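Local coordinates for TOG array regulator of axonemal microtubules protein 1 (Mus musculus, PDB 5DN7) that interacts with microtubules and promotes their polymerization through its TOG domains, and takes part in ciliogenesis and the control of cilium length, at residues A[116-127]-A[155-165]. Sequence-based numbering, arbitrary orientation.
Sequences LADNKLVIKQEY and HSRVREEVVNI
Y127 and E161 meet because the tyrosine's chi1 of 67°, with CG between the backbone N and carbonyl carbon, aims its ring across the contact, while the glutamate folds at chi2 (-58°), carrying its carboxylate to the phenol. Y127 OH donates to E161 OE1, which lies in the ring plane at its edge; the 2.4 Å separation is too short to be taken literally. A tyrosine suits this place because its flat body can be buried while its hydroxyl reaches a polar partner. L116 CD2 lies over the centre of one ring face and K124 CA covers the other, toward the rim. Glutamate offers a second acceptor: N164 ND2 donates almost straight to E161 OE2 at 2.9 Å, helping the phenol hold the carboxylate's rotation, while the asparagine's OD1 bonds Y261.

Beside this pair, R157 runs out extended through chi2, then bends at chi3 (134°). A long arginine can bring its flat, multi-donor head to several carbonyls of 116-119, between E161 CG and N119 CA. A second conformer makes this placing tentative, and the NE to L116 O bond is doubtful, being too short and strongly bent.

Apolar contacts flank the polar centre. Branched L116 meets I165 tip to tip, CD2 to CD1 4.1 Å, and compact A117 makes a CH-pi contact, its CB 3.9 Å from the H155 ring centroid. H155 ND1 meanwhile caps its own helix by accepting from R157 N.

The contact joins consecutive predicted HEAT repeats of the TOG 2 solenoid through helix segments whose axes come within 13.1 Å. Buried E161 has a sound bond from N164 and a doubtfully short one from Y127; K124 NZ, 4.6 Å from OE1, would probably further stabilise a negative charge there.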
loop_
_atom_site.group_PDB
_atom_site.type_symbol
_atom_site.label_atom_id
_atom_site.label_comp_id
_atom_site.label_asym_id
_atom_site.label_seq_id
_atom_site.Cartn_x
_atom_site.Cartn_y
_atom_site.Cartn_z
ATOM N N LEU A 116 8.081 -0.975 0.540
ATOM C CA LEU A 116 7.507 -2.029 -0.290
ATOM C C LEU A 116 8.571 -2.873 -1.013
ATOM O O LEU A 116 8.285 -3.992 -1.465
ATOM C CB LEU A 116 6.566 -1.439 -1.321
ATOM C CG LEU A 116 5.302 -0.696 -0.897
ATOM C CD1 LEU A 116 4.553 -0.367 -2.169
ATOM C CD2 LEU A 116 4.439 -1.514 0.050
ATOM N N ALA A 117 9.776 -2.319 -1.153
ATOM C CA ALA A 117 10.882 -3.033 -1.768
ATOM C C ALA A 117 11.387 -4.135 -0.861
ATOM O O ALA A 117 12.098 -5.043 -1.311
ATOM C CB ALA A 117 12.023 -2.081 -2.094
ATOM N N ASP A 118 11.030 -4.047 0.417
ATOM C CA ASP A 118 11.557 -4.960 1.415
ATOM C C ASP A 118 10.694 -6.213 1.494
ATOM O O ASP A 118 9.535 -6.165 1.905
ATOM C CB ASP A 118 11.643 -4.267 2.781
ATOM C CG ASP A 118 12.283 -5.151 3.851
ATOM O OD1 ASP A 118 12.684 -6.303 3.538
ATOM O OD2 ASP A 118 12.405 -4.681 5.005
ATOM N N ASN A 119 11.280 -7.335 1.103
ATOM C CA ASN A 119 10.541 -8.555 0.869
ATOM C C ASN A 119 10.316 -9.371 2.144
ATOM O O ASN A 119 10.427 -10.593 2.126
ATOM C CB ASN A 119 11.292 -9.406 -0.167
ATOM C CG ASN A 119 10.434 -10.503 -0.747
ATOM O OD1 ASN A 119 9.244 -10.299 -0.990
ATOM N ND2 ASN A 119 11.017 -11.690 -0.943
ATOM N N LYS A 120 10.020 -8.709 3.255
ATOM C CA LYS A 120 9.902 -9.428 4.518
ATOM C C LYS A 120 8.479 -9.396 5.037
ATOM O O LYS A 120 7.815 -8.353 5.015
ATOM C CB LYS A 120 10.871 -8.861 5.563
ATOM C CG LYS A 120 12.343 -9.086 5.190
ATOM C CD LYS A 120 13.278 -8.516 6.237
ATOM C CE LYS A 120 14.754 -8.861 5.935
ATOM N NZ LYS A 120 15.233 -8.306 4.635
ATOM N N LEU A 121 8.018 -10.549 5.504
ATOM C CA LEU A 121 6.664 -10.666 5.975
ATOM C C LEU A 121 6.360 -9.719 7.143
ATOM O O LEU A 121 5.272 -9.160 7.181
ATOM C CB LEU A 121 6.367 -12.123 6.357
ATOM C CG LEU A 121 4.955 -12.490 6.811
ATOM C CD1 LEU A 121 4.578 -13.917 6.364
ATOM C CD2 LEU A 121 4.839 -12.370 8.339
ATOM N N VAL A 122 7.269 -9.522 8.096
ATOM C CA VAL A 122 6.922 -8.625 9.226
ATOM C C VAL A 122 6.669 -7.171 8.733
ATOM O O VAL A 122 5.704 -6.459 9.149
ATOM C CB VAL A 122 8.019 -8.640 10.341
ATOM C CG1 VAL A 122 7.900 -9.899 11.216
ATOM C CG2 VAL A 122 9.395 -8.520 9.750
ATOM N N ILE A 123 7.509 -6.772 7.783
ATOM C CA ILE A 123 7.376 -5.491 7.127
ATOM C C ILE A 123 6.021 -5.383 6.433
ATOM O O ILE A 123 5.258 -4.472 6.723
ATOM C CB ILE A 123 8.521 -5.269 6.124
ATOM C CG1 ILE A 123 9.840 -5.165 6.883
ATOM C CG2 ILE A 123 8.287 -4.026 5.285
ATOM C CD1 ILE A 123 9.756 -4.299 8.106
ATOM N N LYS A 124 5.731 -6.327 5.542
ATOM C CA LYS A 124 4.458 -6.376 4.830
ATOM C C LYS A 124 3.239 -6.366 5.778
ATOM O O LYS A 124 2.230 -5.715 5.482
ATOM C CB LYS A 124 4.414 -7.605 3.923
ATOM C CG LYS A 124 3.104 -7.749 3.180
ATOM C CD LYS A 124 3.172 -8.834 2.113
ATOM C CE LYS A 124 1.761 -9.160 1.623
ATOM N NZ LYS A 124 1.673 -10.444 0.826
ATOM N N GLN A 125 3.335 -7.047 6.918
ATOM C CA GLN A 125 2.285 -6.966 7.939
ATOM C C GLN A 125 2.025 -5.503 8.309
ATOM O O GLN A 125 0.872 -5.008 8.269
ATOM C CB GLN A 125 2.660 -7.740 9.204
ATOM C CG GLN A 125 2.336 -9.210 9.173
ATOM C CD GLN A 125 2.889 -9.950 10.383
ATOM O OE1 GLN A 125 3.583 -9.363 11.224
ATOM N NE2 GLN A 125 2.610 -11.250 10.463
ATOM N N GLU A 126 3.109 -4.812 8.665
ATOM C CA GLU A 126 2.901 -3.427 9.080
ATOM C C GLU A 126 2.425 -2.503 7.945
ATOM O O GLU A 126 1.510 -1.680 8.151
ATOM C CB GLU A 126 4.171 -2.870 9.721
ATOM C CG GLU A 126 4.563 -3.647 10.975
ATOM C CD GLU A 126 3.454 -3.658 12.020
ATOM O OE1 GLU A 126 2.716 -2.653 12.129
ATOM O OE2 GLU A 126 3.310 -4.674 12.737
ATOM N N TYR A 127 2.987 -2.622 6.744
ATOM C CA TYR A 127 2.529 -1.652 5.755
ATOM C C TYR A 127 1.121 -1.977 5.241
ATOM O O TYR A 127 0.385 -1.064 4.857
ATOM C CB TYR A 127 3.530 -1.465 4.602
ATOM C CG TYR A 127 3.800 -2.585 3.627
ATOM C CD1 TYR A 127 2.808 -3.077 2.779
ATOM C CD2 TYR A 127 5.103 -3.074 3.471
ATOM C CE1 TYR A 127 3.094 -4.074 1.847
ATOM C CE2 TYR A 127 5.398 -4.060 2.550
ATOM C CZ TYR A 127 4.399 -4.555 1.740
ATOM O OH TYR A 127 4.715 -5.537 0.830
ATOM N N HIS A 155 11.814 -0.177 -8.920
ATOM C CA HIS A 155 11.911 -1.473 -8.231
ATOM C C HIS A 155 10.664 -2.316 -8.525
ATOM O O HIS A 155 9.547 -1.907 -8.213
ATOM C CB HIS A 155 12.093 -1.285 -6.726
ATOM C CG HIS A 155 12.724 -2.462 -6.042
ATOM N ND1 HIS A 155 12.191 -3.738 -6.101
ATOM C CD2 HIS A 155 13.842 -2.565 -5.279
ATOM C CE1 HIS A 155 12.953 -4.566 -5.414
ATOM N NE2 HIS A 155 13.957 -3.877 -4.895
ATOM N N SER A 156 10.843 -3.472 -9.155
ATOM C CA SER A 156 9.701 -4.295 -9.533
ATOM C C SER A 156 8.878 -4.838 -8.331
ATOM O O SER A 156 7.678 -5.124 -8.483
ATOM C CB SER A 156 10.157 -5.452 -10.432
ATOM O OG SER A 156 11.103 -6.274 -9.789
ATOM N N ARG A 157 9.468 -4.958 -7.143
ATOM C CA ARG A 157 8.654 -5.380 -5.999
ATOM C C ARG A 157 7.684 -4.273 -5.582
ATOM O O ARG A 157 6.574 -4.558 -5.121
ATOM C CB ARG A 157 9.501 -5.798 -4.793
ATOM C CG ARG A 157 8.633 -6.435 -3.697
ATOM C CD ARG A 157 9.401 -6.840 -2.452
ATOM N NE ARG A 157 8.700 -6.413 -1.244
ATOM C CZ ARG A 157 7.678 -7.063 -0.697
ATOM N NH1 ARG A 157 7.240 -8.189 -1.249
ATOM N NH2 ARG A 157 7.101 -6.593 0.404
ATOM N N VAL A 158 8.087 -3.014 -5.755
ATOM C CA VAL A 158 7.196 -1.887 -5.511
ATOM C C VAL A 158 5.989 -1.998 -6.428
ATOM O O VAL A 158 4.861 -1.903 -5.968
ATOM C CB VAL A 158 7.904 -0.526 -5.736
ATOM C CG1 VAL A 158 6.884 0.617 -5.792
ATOM C CG2 VAL A 158 8.921 -0.292 -4.638
ATOM N N ARG A 159 6.235 -2.225 -7.716
ATOM C CA ARG A 159 5.151 -2.347 -8.691
ATOM C C ARG A 159 4.213 -3.514 -8.336
ATOM O O ARG A 159 2.970 -3.375 -8.330
ATOM C CB ARG A 159 5.735 -2.507 -10.107
ATOM C CG ARG A 159 6.702 -1.351 -10.495
ATOM C CD ARG A 159 6.880 -1.189 -11.990
ATOM N NE ARG A 159 7.420 -2.380 -12.642
ATOM C CZ ARG A 159 8.717 -2.714 -12.657
ATOM N NH1 ARG A 159 9.619 -1.956 -12.038
ATOM N NH2 ARG A 159 9.110 -3.817 -13.296
ATOM N N GLU A 160 4.831 -4.658 -8.046
ATOM C CA GLU A 160 4.107 -5.864 -7.660
ATOM C C GLU A 160 3.158 -5.610 -6.478
ATOM O O GLU A 160 1.984 -5.937 -6.544
ATOM C CB GLU A 160 5.083 -6.980 -7.306
ATOM C CG GLU A 160 4.435 -8.360 -7.271
ATOM C CD GLU A 160 5.293 -9.433 -6.561
ATOM O OE1 GLU A 160 6.547 -9.323 -6.521
ATOM O OE2 GLU A 160 4.692 -10.406 -6.050
ATOM N N GLU A 161 3.697 -5.017 -5.415
ATOM C CA GLU A 161 2.931 -4.700 -4.220
ATOM C C GLU A 161 1.888 -3.606 -4.413
ATOM O O GLU A 161 0.866 -3.627 -3.745
ATOM C CB GLU A 161 3.879 -4.299 -3.100
ATOM C CG GLU A 161 4.597 -5.502 -2.519
ATOM C CD GLU A 161 3.616 -6.536 -1.972
ATOM O OE1 GLU A 161 3.194 -6.405 -0.802
ATOM O OE2 GLU A 161 3.267 -7.484 -2.712
ATOM N N VAL A 162 2.144 -2.644 -5.304
ATOM C CA VAL A 162 1.111 -1.692 -5.690
ATOM C C VAL A 162 -0.093 -2.457 -6.230
ATOM O O VAL A 162 -1.250 -2.235 -5.805
ATOM C CB VAL A 162 1.611 -0.692 -6.761
ATOM C CG1 VAL A 162 0.424 0.040 -7.391
ATOM C CG2 VAL A 162 2.590 0.298 -6.150
ATOM N N VAL A 163 0.182 -3.375 -7.159
ATOM C CA VAL A 163 -0.922 -4.151 -7.709
ATOM C C VAL A 163 -1.623 -4.995 -6.610
ATOM O O VAL A 163 -2.856 -5.052 -6.546
ATOM C CB VAL A 163 -0.461 -5.080 -8.850
ATOM C CG1 VAL A 163 -1.674 -5.781 -9.483
ATOM C CG2 VAL A 163 0.291 -4.300 -9.881
ATOM N N ASN A 164 -0.848 -5.607 -5.722
ATOM C CA ASN A 164 -1.484 -6.431 -4.688
ATOM C C ASN A 164 -2.333 -5.610 -3.717
ATOM O O ASN A 164 -3.363 -6.078 -3.232
ATOM C CB ASN A 164 -0.447 -7.232 -3.892
ATOM C CG ASN A 164 0.074 -8.458 -4.649
ATOM O OD1 ASN A 164 -0.647 -9.098 -5.422
ATOM N ND2 ASN A 164 1.338 -8.791 -4.414
ATOM N N ILE A 165 -1.891 -4.394 -3.424
ATOM C CA ILE A 165 -2.645 -3.512 -2.534
ATOM C C ILE A 165 -3.943 -3.073 -3.225
ATOM O O ILE A 165 -4.985 -2.921 -2.570
ATOM C CB ILE A 165 -1.786 -2.293 -2.106
ATOM C CG1 ILE A 165 -0.689 -2.747 -1.139
ATOM C CG2 ILE A 165 -2.619 -1.213 -1.433
ATOM C CD1 ILE A 165 0.438 -1.681 -0.954
#